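Local coordinates for protein signal recognition particle receptor FtsY (Sulfolobus acidocaldarius, PDB 5L3S) that serves as the receptor for the signal recognition particle and belongs to the SRP54-type P-loop family, with a helical bundle joined to a nucleotide-binding domain, at residues K76-T79 with E80-K84; F107-N110 with G111-K114; T116-A119 with K120-M124. All coordinates share one frame; numbering follows the deposited sequence.

All three contacts are local, each formed between neighbouring turns or round a loop. Contact 1 lies in helix 66-85, far from the nucleotide. Its centre is 27 Å from that of contact 2 and 28 Å from that of contact 3, on the opposite side of the chain's centre. Contacts 2 and 3 adjoin in sequence, with centres 14 Å apart, and share one GNP. Residues 107-114 form the loop that wraps its beta and gamma phosphates. Residues 116-124 lie on helix 114-127, which follows directly and takes the alpha phosphate with T116 and meets the guanine with K120. A second GNP touches contact 2 through N110.

Contact 1: residues K76-T79 with E80-K84; sequences KSIT and EILTK
T83 folds its hydroxyl back on the preceding turn, where OG1 gives a hydrogen bond of 2.7 Å to T79 O. OG1 stands above the carbonyl plane, 37° out of it. The T83 amide reaches the same oxygen from the other face at 2.9 Å, N to T79 O, so two donors grip one acceptor. The T83 chi1 of -61° sets OG1 beside its own backbone N and lets both donors serve that oxygen. One turn back, the side chains of K76 and E80 slant across each other. K76 turns at chi2 (63°), which carries its amine over to the carboxylate. NZ lies 3.5 Å from E80 OE1 in a salt bridge, and CE rests even closer to that oxygen, at 3.3 Å. These pairs repeat the i to i+4 spacing of helix 66-85, whose backbone bonds run from K76 O to E80 N onward. On the buried side I78 and L82 lie alongside each other, pointing the same way, with CG2 of I78 3.9 Å from CD1 of L82. From helix 258-266, L260 meets I78 and A263 meets L82. Helix 287-295 adds F290 against L82 and V291 against T79. The T79 hydroxyl turns back to K75 O.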
loop_
_atom_site.group_PDB
_atom_site.type_symbol
_atom_site.label_atom_id
_atom_site.label_comp_id
_atom_site.label_asym_id
_atom_site.label_seq_id
_atom_site.Cartn_x
_atom_site.Cartn_y
_atom_site.Cartn_z
ATOM N N LYS B 76 -1.260 22.706 -16.549
ATOM C CA LYS B 76 -0.636 22.591 -17.858
ATOM C C LYS B 76 0.763 21.975 -17.771
ATOM O O LYS B 76 1.130 21.151 -18.605
ATOM C CB LYS B 76 -0.604 23.961 -18.543
ATOM C CG LYS B 76 0.248 24.040 -19.803
ATOM C CD LYS B 76 -0.265 23.127 -20.908
ATOM C CE LYS B 76 0.519 23.346 -22.198
ATOM N NZ LYS B 76 0.135 22.401 -23.285
ATOM N N SER B 77 1.537 22.349 -16.752
ATOM C CA SER B 77 2.875 21.770 -16.577
ATOM C C SER B 77 2.819 20.286 -16.201
ATOM O O SER B 77 3.610 19.482 -16.695
ATOM C CB SER B 77 3.693 22.538 -15.540
ATOM O OG SER B 77 3.997 23.846 -16.008
ATOM N N ILE B 78 1.892 19.934 -15.319
ATOM C CA ILE B 78 1.708 18.540 -14.944
ATOM C C ILE B 78 1.282 17.716 -16.164
ATOM O O ILE B 78 1.797 16.612 -16.391
ATOM C CB ILE B 78 0.698 18.388 -13.788
ATOM C CG1 ILE B 78 1.233 19.071 -12.527
ATOM C CG2 ILE B 78 0.424 16.907 -13.491
ATOM C CD1 ILE B 78 0.288 18.993 -11.336
ATOM N N THR B 79 0.370 18.267 -16.966
ATOM C CA THR B 79 -0.110 17.564 -18.157
ATOM C C THR B 79 1.038 17.303 -19.137
ATOM O O THR B 79 1.136 16.227 -19.723
ATOM C CB THR B 79 -1.255 18.328 -18.867
ATOM O OG1 THR B 79 -2.331 18.546 -17.946
ATOM C CG2 THR B 79 -1.780 17.527 -20.054
ATOM N N GLU B 80 1.915 18.288 -19.289
ATOM C CA GLU B 80 3.073 18.149 -20.167
ATOM C C GLU B 80 4.111 17.151 -19.646
ATOM O O GLU B 80 4.704 16.414 -20.431
ATOM C CB GLU B 80 3.709 19.514 -20.438
ATOM C CG GLU B 80 2.889 20.378 -21.386
ATOM C CD GLU B 80 3.488 21.754 -21.608
ATOM O OE1 GLU B 80 3.578 22.178 -22.779
ATOM O OE2 GLU B 80 3.855 22.418 -20.616
ATOM N N ILE B 81 4.325 17.129 -18.329
ATOM C CA ILE B 81 5.267 16.187 -17.720
ATOM C C ILE B 81 4.830 14.740 -17.949
ATOM O O ILE B 81 5.655 13.865 -18.213
ATOM C CB ILE B 81 5.415 16.424 -16.205
ATOM C CG1 ILE B 81 6.146 17.737 -15.937
ATOM C CG2 ILE B 81 6.189 15.302 -15.565
ATOM C CD1 ILE B 81 7.586 17.739 -16.411
ATOM N N LEU B 82 3.527 14.502 -17.851
ATOM C CA LEU B 82 2.964 13.174 -18.042
ATOM C C LEU B 82 2.840 12.792 -19.519
ATOM O O LEU B 82 3.111 11.654 -19.899
ATOM C CB LEU B 82 1.602 13.096 -17.364
ATOM C CG LEU B 82 1.652 13.270 -15.844
ATOM C CD1 LEU B 82 0.262 13.511 -15.305
ATOM C CD2 LEU B 82 2.271 12.034 -15.179
ATOM N N THR B 83 2.424 13.744 -20.349
ATOM C CA THR B 83 2.248 13.501 -21.784
ATOM C C THR B 83 3.571 13.158 -22.474
ATOM O O THR B 83 3.620 12.296 -23.351
ATOM C CB THR B 83 1.565 14.700 -22.470
ATOM O OG1 THR B 83 0.270 14.898 -21.890
ATOM C CG2 THR B 83 1.403 14.466 -23.977
ATOM N N LYS B 84 4.647 13.811 -22.046
ATOM C CA LYS B 84 5.972 13.576 -22.618
ATOM C C LYS B 84 6.516 12.182 -22.282
ATOM O O LYS B 84 7.304 11.612 -23.042
ATOM C CB LYS B 84 6.949 14.653 -22.138
ATOM C CG LYS B 84 8.343 14.540 -22.721
ATOM C CD LYS B 84 9.295 15.563 -22.115
ATOM C CE LYS B 84 10.691 15.418 -22.707
ATOM N NZ LYS B 84 11.662 16.369 -22.102
#

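Contact 2: residues F107-N110 with G111-K114; sequences FGVN and GVGK. With GNP (phosphoaminophosphonic acid-guanylate ester), chain R; GNP (phosphoaminophosphonic acid-guanylate ester), chain I.
The backbone from V109 to V112 makes a type II beta turn, with G111 at positive phi, and G113 then takes the N-cap position of helix 114-127. K114 curls back toward V109. Bends at chi3 (-77°) and chi4 (-58°) bring its amine inside the loop. There NZ gives hydrogen bonds to O2B of the chain R GNP at 2.6 Å, to O3G of the same GNP at 2.7 Å and to V109 O at 3.0 Å. It meets the V109 carbonyl from above its plane, so the peptide oxygen helps fix the amine between the two phosphates. The CD methylene lies against the backbone, 3.6 Å from G108 N. This is the P-loop (Walker A) of the fold, running from strand 102-107 into the helix. Backbone amides add to the grip on the chain R GNP: G113 N and K114 N both donate to its O2B, and G111 N reaches its O3G at 2.9 Å in a nearly straight bond (167°). V109 and V112 cross at about a right angle, and CG2 of V109 presses on CG1 of V112 at 3.5 Å, a tight fit. I220 and D222 of strand 216-222 also touch V112. N110 faces a second GNP, that of chain I, where its ND2 donates to O3' at 3.2 Å. Its backbone oxygen accepts a hydrogen bond from a basic side chain of another protein chain.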
loop_
_atom_site.group_PDB
_atom_site.type_symbol
_atom_site.label_atom_id
_atom_site.label_comp_id
_atom_site.label_asym_id
_atom_site.label_seq_id
_atom_site.Cartn_x
_atom_site.Cartn_y
_atom_site.Cartn_z
ATOM N N PHE B 107 6.458 -7.494 -11.338
ATOM C CA PHE B 107 7.066 -7.622 -10.009
ATOM C C PHE B 107 6.753 -6.414 -9.127
ATOM O O PHE B 107 6.190 -5.419 -9.585
ATOM C CB PHE B 107 8.589 -7.875 -10.102
ATOM C CG PHE B 107 9.349 -6.864 -10.955
ATOM C CD1 PHE B 107 9.761 -5.641 -10.425
ATOM C CD2 PHE B 107 9.712 -7.174 -12.268
ATOM C CE1 PHE B 107 10.471 -4.721 -11.208
ATOM C CE2 PHE B 107 10.417 -6.269 -13.049
ATOM C CZ PHE B 107 10.795 -5.038 -12.518
ATOM N N GLY B 108 7.104 -6.502 -7.858
ATOM C CA GLY B 108 6.834 -5.392 -6.948
ATOM C C GLY B 108 6.796 -5.939 -5.533
ATOM O O GLY B 108 6.947 -7.148 -5.331
ATOM N N VAL B 109 6.583 -5.066 -4.549
ATOM C CA VAL B 109 6.615 -5.517 -3.163
ATOM C C VAL B 109 5.373 -6.317 -2.791
ATOM O O VAL B 109 4.394 -6.365 -3.534
ATOM C CB VAL B 109 6.830 -4.330 -2.156
ATOM C CG1 VAL B 109 8.055 -3.522 -2.544
ATOM C CG2 VAL B 109 5.614 -3.438 -2.097
ATOM N N ASN B 110 5.419 -6.959 -1.630
ATOM C CA ASN B 110 4.334 -7.830 -1.203
ATOM C C ASN B 110 2.979 -7.173 -1.101
ATOM O O ASN B 110 2.844 -6.101 -0.504
ATOM C CB ASN B 110 4.683 -8.429 0.166
ATOM C CG ASN B 110 6.015 -9.085 0.151
ATOM O OD1 ASN B 110 7.049 -8.416 0.275
ATOM N ND2 ASN B 110 6.019 -10.408 -0.033
ATOM N N GLY B 111 1.979 -7.837 -1.667
ATOM C CA GLY B 111 0.588 -7.451 -1.483
ATOM C C GLY B 111 0.077 -6.314 -2.378
ATOM O O GLY B 111 -1.109 -5.970 -2.301
ATOM N N VAL B 112 0.936 -5.732 -3.217
ATOM C CA VAL B 112 0.516 -4.572 -4.048
ATOM C C VAL B 112 -0.535 -4.873 -5.118
ATOM O O VAL B 112 -1.285 -3.979 -5.537
ATOM C CB VAL B 112 1.709 -3.855 -4.759
ATOM C CG1 VAL B 112 2.585 -3.150 -3.740
ATOM C CG2 VAL B 112 2.525 -4.834 -5.662
ATOM N N GLY B 113 -0.575 -6.115 -5.589
ATOM C CA GLY B 113 -1.611 -6.497 -6.525
ATOM C C GLY B 113 -1.161 -7.169 -7.814
ATOM O O GLY B 113 -1.918 -7.174 -8.771
ATOM N N LYS B 114 0.038 -7.755 -7.827
ATOM C CA LYS B 114 0.593 -8.384 -9.027
ATOM C C LYS B 114 -0.294 -9.469 -9.645
ATOM O O LYS B 114 -0.595 -9.427 -10.846
ATOM C CB LYS B 114 1.982 -8.973 -8.710
ATOM C CG LYS B 114 2.938 -7.988 -8.024
ATOM C CD LYS B 114 4.260 -8.648 -7.632
ATOM C CE LYS B 114 4.112 -9.532 -6.359
ATOM N NZ LYS B 114 3.603 -8.730 -5.193
HETATM P PG GNP R . 1.698 -11.187 -3.207
HETATM O O1G GNP R . 1.838 -12.174 -4.342
HETATM O O2G GNP R . 1.509 -11.873 -1.861
HETATM O O3G GNP R . 2.879 -10.256 -3.038
HETATM N N3B GNP R . 0.401 -10.288 -3.471
HETATM P PB GNP R . 0.110 -9.628 -4.929
HETATM O O1B GNP R . 0.197 -10.658 -5.964
HETATM O O2B GNP R . 1.034 -8.502 -5.132
HETATM O O3A GNP R . -1.307 -9.103 -4.840
HETATM P PA GNP R . -2.643 -9.834 -5.035
HETATM O O1A GNP R . -2.969 -9.957 -6.493
HETATM O O2A GNP R . -2.692 -11.091 -4.226
HETATM O "O5'" GNP R . -3.724 -8.825 -4.510
HETATM C "C5'" GNP R . -3.820 -8.441 -3.101
HETATM C "C4'" GNP R . -5.236 -7.969 -2.818
HETATM O "O4'" GNP R . -5.481 -6.660 -3.454
HETATM C "C3'" GNP R . -6.315 -8.890 -3.352
HETATM O "O3'" GNP R . -7.409 -8.870 -2.453
HETATM C "C2'" GNP R . -6.719 -8.225 -4.680
HETATM O "O2'" GNP R . -8.052 -8.546 -5.034
HETATM C "C1'" GNP R . -6.660 -6.760 -4.216
HETATM N N9 GNP R . -6.546 -5.824 -5.333
HETATM C C8 GNP R . -5.664 -5.844 -6.380
HETATM N N7 GNP R . -5.811 -4.832 -7.217
HETATM C C5 GNP R . -6.862 -4.108 -6.660
HETATM C C6 GNP R . -7.479 -2.919 -7.107
HETATM O O6 GNP R . -7.191 -2.287 -8.134
HETATM N N1 GNP R . -8.521 -2.515 -6.268
HETATM C C2 GNP R . -8.889 -3.185 -5.110
HETATM N N2 GNP R . -9.899 -2.687 -4.398
HETATM N N3 GNP R . -8.311 -4.303 -4.688
HETATM C C4 GNP R . -7.320 -4.704 -5.509
HETATM P PG GNP I . -6.116 -9.959 1.085
HETATM O O1G GNP I . -6.184 -10.055 -0.446
HETATM O O2G GNP I . -6.885 -11.061 1.757
HETATM O O3G GNP I . -6.589 -8.558 1.419
HETATM N N3B GNP I . -4.555 -10.013 1.485
HETATM P PB GNP I . -4.022 -10.082 3.043
HETATM O O1B GNP I . -4.618 -11.295 3.590
HETATM O O2B GNP I . -4.295 -8.787 3.706
HETATM O O3A GNP I . -2.481 -10.181 2.979
HETATM P PA GNP I . -1.632 -11.478 2.725
HETATM O O1A GNP I . -2.086 -12.216 1.530
HETATM O O2A GNP I . -1.549 -12.249 3.988
HETATM O "O5'" GNP I . -0.169 -10.943 2.506
HETATM C "C5'" GNP I . 0.157 -10.027 1.455
HETATM C "C4'" GNP I . 1.646 -10.184 1.176
HETATM O "O4'" GNP I . 2.427 -9.560 2.224
HETATM C "C3'" GNP I . 2.142 -11.629 1.144
HETATM O "O3'" GNP I . 3.145 -11.738 0.156
HETATM C "C2'" GNP I . 2.765 -11.839 2.531
HETATM O "O2'" GNP I . 3.787 -12.813 2.476
HETATM C "C1'" GNP I . 3.380 -10.460 2.751
HETATM N N9 GNP I . 3.616 -9.999 4.127
HETATM C C8 GNP I . 2.753 -9.948 5.202
HETATM N N7 GNP I . 3.302 -9.400 6.274
HETATM C C5 GNP I . 4.606 -9.053 5.867
HETATM C C6 GNP I . 5.702 -8.449 6.542
HETATM O O6 GNP I . 5.770 -8.052 7.729
HETATM N N1 GNP I . 6.816 -8.304 5.710
HETATM C C2 GNP I . 6.876 -8.697 4.397
HETATM N N2 GNP I . 8.024 -8.512 3.724
HETATM N N3 GNP I . 5.867 -9.271 3.781
HETATM C C4 GNP I . 4.784 -9.420 4.548
#

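Contact 3: residues T116-A119 with K120-M124; sequences TTIA and KVVNM. With GNP (phosphoaminophosphonic acid-guanylate ester), chain R.
The K120 side chain leaves the helix axis with chi1 at -60° and then runs fully extended back along the T116 side chain, while T116 chi1 (-52°) sets OG1 beside its own amide. Both groups therefore face the same GNP, that of chain R. They lie on the first turns of helix 114-127, the helix that follows the P-loop in this nucleotide-binding fold. T116 holds the alpha phosphate with two donors: its N and its OG1 each lie 2.7 Å from GNP O1A. The lysine passes the threonine methyl, with CE 4.2 Å from T116 CG2, to reach the guanine. There NZ makes a weak hydrogen bond of 3.2 Å to GNP O6. The amine also donates to the carbonyls of G276 and D281, which hold it near the guanine. The hydroxyl of T117 is tied to G113 O in the P-loop.

Along the helix the backbone bonds are regular, with V122 N to I118 O the straightest at 171°. The valines V121 and V122 bring CG2 close to T117 O and I118 O. Both side chains pack on L188 of strand 186-191, and F106 of strand 102-107 meets I118 and V121. A119 faces H151 and L155 of helix 144-155. One water accepts from K120 NZ at 2.7 Å, donates to T117 OG1 at 3.0 Å and donates weakly to O6 of the chain R GNP.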
loop_
_atom_site.group_PDB
_atom_site.type_symbol
_atom_site.label_atom_id
_atom_site.label_comp_id
_atom_site.label_asym_id
_atom_site.label_seq_id
_atom_site.Cartn_x
_atom_site.Cartn_y
_atom_site.Cartn_z
ATOM N N THR B 116 -3.496 -10.389 -9.129
ATOM C CA THR B 116 -4.803 -9.935 -9.605
ATOM C C THR B 116 -4.682 -9.076 -10.882
ATOM O O THR B 116 -5.523 -9.156 -11.778
ATOM C CB THR B 116 -5.532 -9.150 -8.485
ATOM O OG1 THR B 116 -5.546 -9.954 -7.288
ATOM C CG2 THR B 116 -6.969 -8.826 -8.893
ATOM N N THR B 117 -3.630 -8.266 -10.964
ATOM C CA THR B 117 -3.412 -7.419 -12.142
ATOM C C THR B 117 -3.114 -8.280 -13.373
ATOM O O THR B 117 -3.539 -7.979 -14.488
ATOM C CB THR B 117 -2.275 -6.401 -11.889
ATOM O OG1 THR B 117 -2.644 -5.549 -10.790
ATOM C CG2 THR B 117 -2.028 -5.531 -13.148
ATOM N N ILE B 118 -2.405 -9.382 -13.168
ATOM C CA ILE B 118 -2.161 -10.309 -14.265
ATOM C C ILE B 118 -3.468 -10.849 -14.847
ATOM O O ILE B 118 -3.647 -10.892 -16.068
ATOM C CB ILE B 118 -1.218 -11.437 -13.828
ATOM C CG1 ILE B 118 0.215 -10.923 -13.889
ATOM C CG2 ILE B 118 -1.375 -12.658 -14.729
ATOM C CD1 ILE B 118 1.200 -11.880 -13.309
ATOM N N ALA B 119 -4.405 -11.194 -13.972
ATOM C CA ALA B 119 -5.724 -11.640 -14.409
ATOM C C ALA B 119 -6.469 -10.574 -15.228
ATOM O O ALA B 119 -7.121 -10.886 -16.225
ATOM C CB ALA B 119 -6.552 -12.070 -13.199
ATOM N N LYS B 120 -6.389 -9.317 -14.801
ATOM C CA LYS B 120 -7.017 -8.235 -15.546
ATOM C C LYS B 120 -6.355 -8.057 -16.910
ATOM O O LYS B 120 -7.028 -7.766 -17.902
ATOM C CB LYS B 120 -6.901 -6.905 -14.774
ATOM C CG LYS B 120 -7.553 -6.908 -13.394
ATOM C CD LYS B 120 -7.335 -5.558 -12.717
ATOM C CE LYS B 120 -7.880 -5.549 -11.290
ATOM N NZ LYS B 120 -7.774 -4.172 -10.696
ATOM N N VAL B 121 -5.033 -8.204 -16.943
ATOM C CA VAL B 121 -4.292 -8.066 -18.189
ATOM C C VAL B 121 -4.667 -9.193 -19.145
ATOM O O VAL B 121 -4.888 -8.962 -20.335
ATOM C CB VAL B 121 -2.763 -7.999 -17.947
ATOM C CG1 VAL B 121 -2.002 -8.037 -19.283
ATOM C CG2 VAL B 121 -2.401 -6.711 -17.192
ATOM N N VAL B 122 -4.759 -10.415 -18.637
ATOM C CA VAL B 122 -5.299 -11.507 -19.453
ATOM C C VAL B 122 -6.668 -11.158 -20.034
ATOM O O VAL B 122 -6.920 -11.360 -21.225
ATOM C CB VAL B 122 -5.453 -12.814 -18.635
ATOM C CG1 VAL B 122 -6.208 -13.873 -19.462
ATOM C CG2 VAL B 122 -4.095 -13.325 -18.217
ATOM N N ASN B 123 -7.562 -10.651 -19.185
ATOM C CA ASN B 123 -8.889 -10.259 -19.658
ATOM C C ASN B 123 -8.829 -9.209 -20.769
ATOM O O ASN B 123 -9.556 -9.298 -21.757
ATOM C CB ASN B 123 -9.762 -9.748 -18.520
ATOM C CG ASN B 123 -11.171 -9.468 -18.964
ATOM O OD1 ASN B 123 -11.923 -10.384 -19.270
ATOM N ND2 ASN B 123 -11.539 -8.193 -19.010
ATOM N N MET B 124 -7.942 -8.236 -20.622
ATOM C CA MET B 124 -7.832 -7.179 -21.618
ATOM C C MET B 124 -7.284 -7.778 -22.915
ATOM O O MET B 124 -7.782 -7.479 -23.994
ATOM C CB MET B 124 -6.941 -6.039 -21.117
ATOM C CG MET B 124 -6.704 -4.937 -22.159
ATOM S SD MET B 124 -5.556 -3.713 -21.511
ATOM C CE MET B 124 -4.171 -4.740 -21.027
HETATM P PG GNP R . 1.698 -11.187 -3.207
HETATM O O1G GNP R . 1.838 -12.174 -4.342
HETATM O O2G GNP R . 1.509 -11.873 -1.861
HETATM O O3G GNP R . 2.879 -10.256 -3.038
HETATM N N3B GNP R . 0.401 -10.288 -3.471
HETATM P PB GNP R . 0.110 -9.628 -4.929
HETATM O O1B GNP R . 0.197 -10.658 -5.964
HETATM O O2B GNP R . 1.034 -8.502 -5.132
HETATM O O3A GNP R . -1.307 -9.103 -4.840
HETATM P PA GNP R . -2.643 -9.834 -5.035
HETATM O O1A GNP R . -2.969 -9.957 -6.493
HETATM O O2A GNP R . -2.692 -11.091 -4.226
HETATM O "O5'" GNP R . -3.724 -8.825 -4.510
HETATM C "C5'" GNP R . -3.820 -8.441 -3.101
HETATM C "C4'" GNP R . -5.236 -7.969 -2.818
HETATM O "O4'" GNP R . -5.481 -6.660 -3.454
HETATM C "C3'" GNP R . -6.315 -8.890 -3.352
HETATM O "O3'" GNP R . -7.409 -8.870 -2.453
HETATM C "C2'" GNP R . -6.719 -8.225 -4.680
HETATM O "O2'" GNP R . -8.052 -8.546 -5.034
HETATM C "C1'" GNP R . -6.660 -6.760 -4.216
HETATM N N9 GNP R . -6.546 -5.824 -5.333
HETATM C C8 GNP R . -5.664 -5.844 -6.380
HETATM N N7 GNP R . -5.811 -4.832 -7.217
HETATM C C5 GNP R . -6.862 -4.108 -6.660
HETATM C C6 GNP R . -7.479 -2.919 -7.107
HETATM O O6 GNP R . -7.191 -2.287 -8.134
HETATM N N1 GNP R . -8.521 -2.515 -6.268
HETATM C C2 GNP R . -8.889 -3.185 -5.110
HETATM N N2 GNP R . -9.899 -2.687 -4.398
HETATM N N3 GNP R . -8.311 -4.303 -4.688
HETATM C C4 GNP R . -7.320 -4.704 -5.509
HETATM O O HOH W 1 -5.222 -4.314 -9.920
#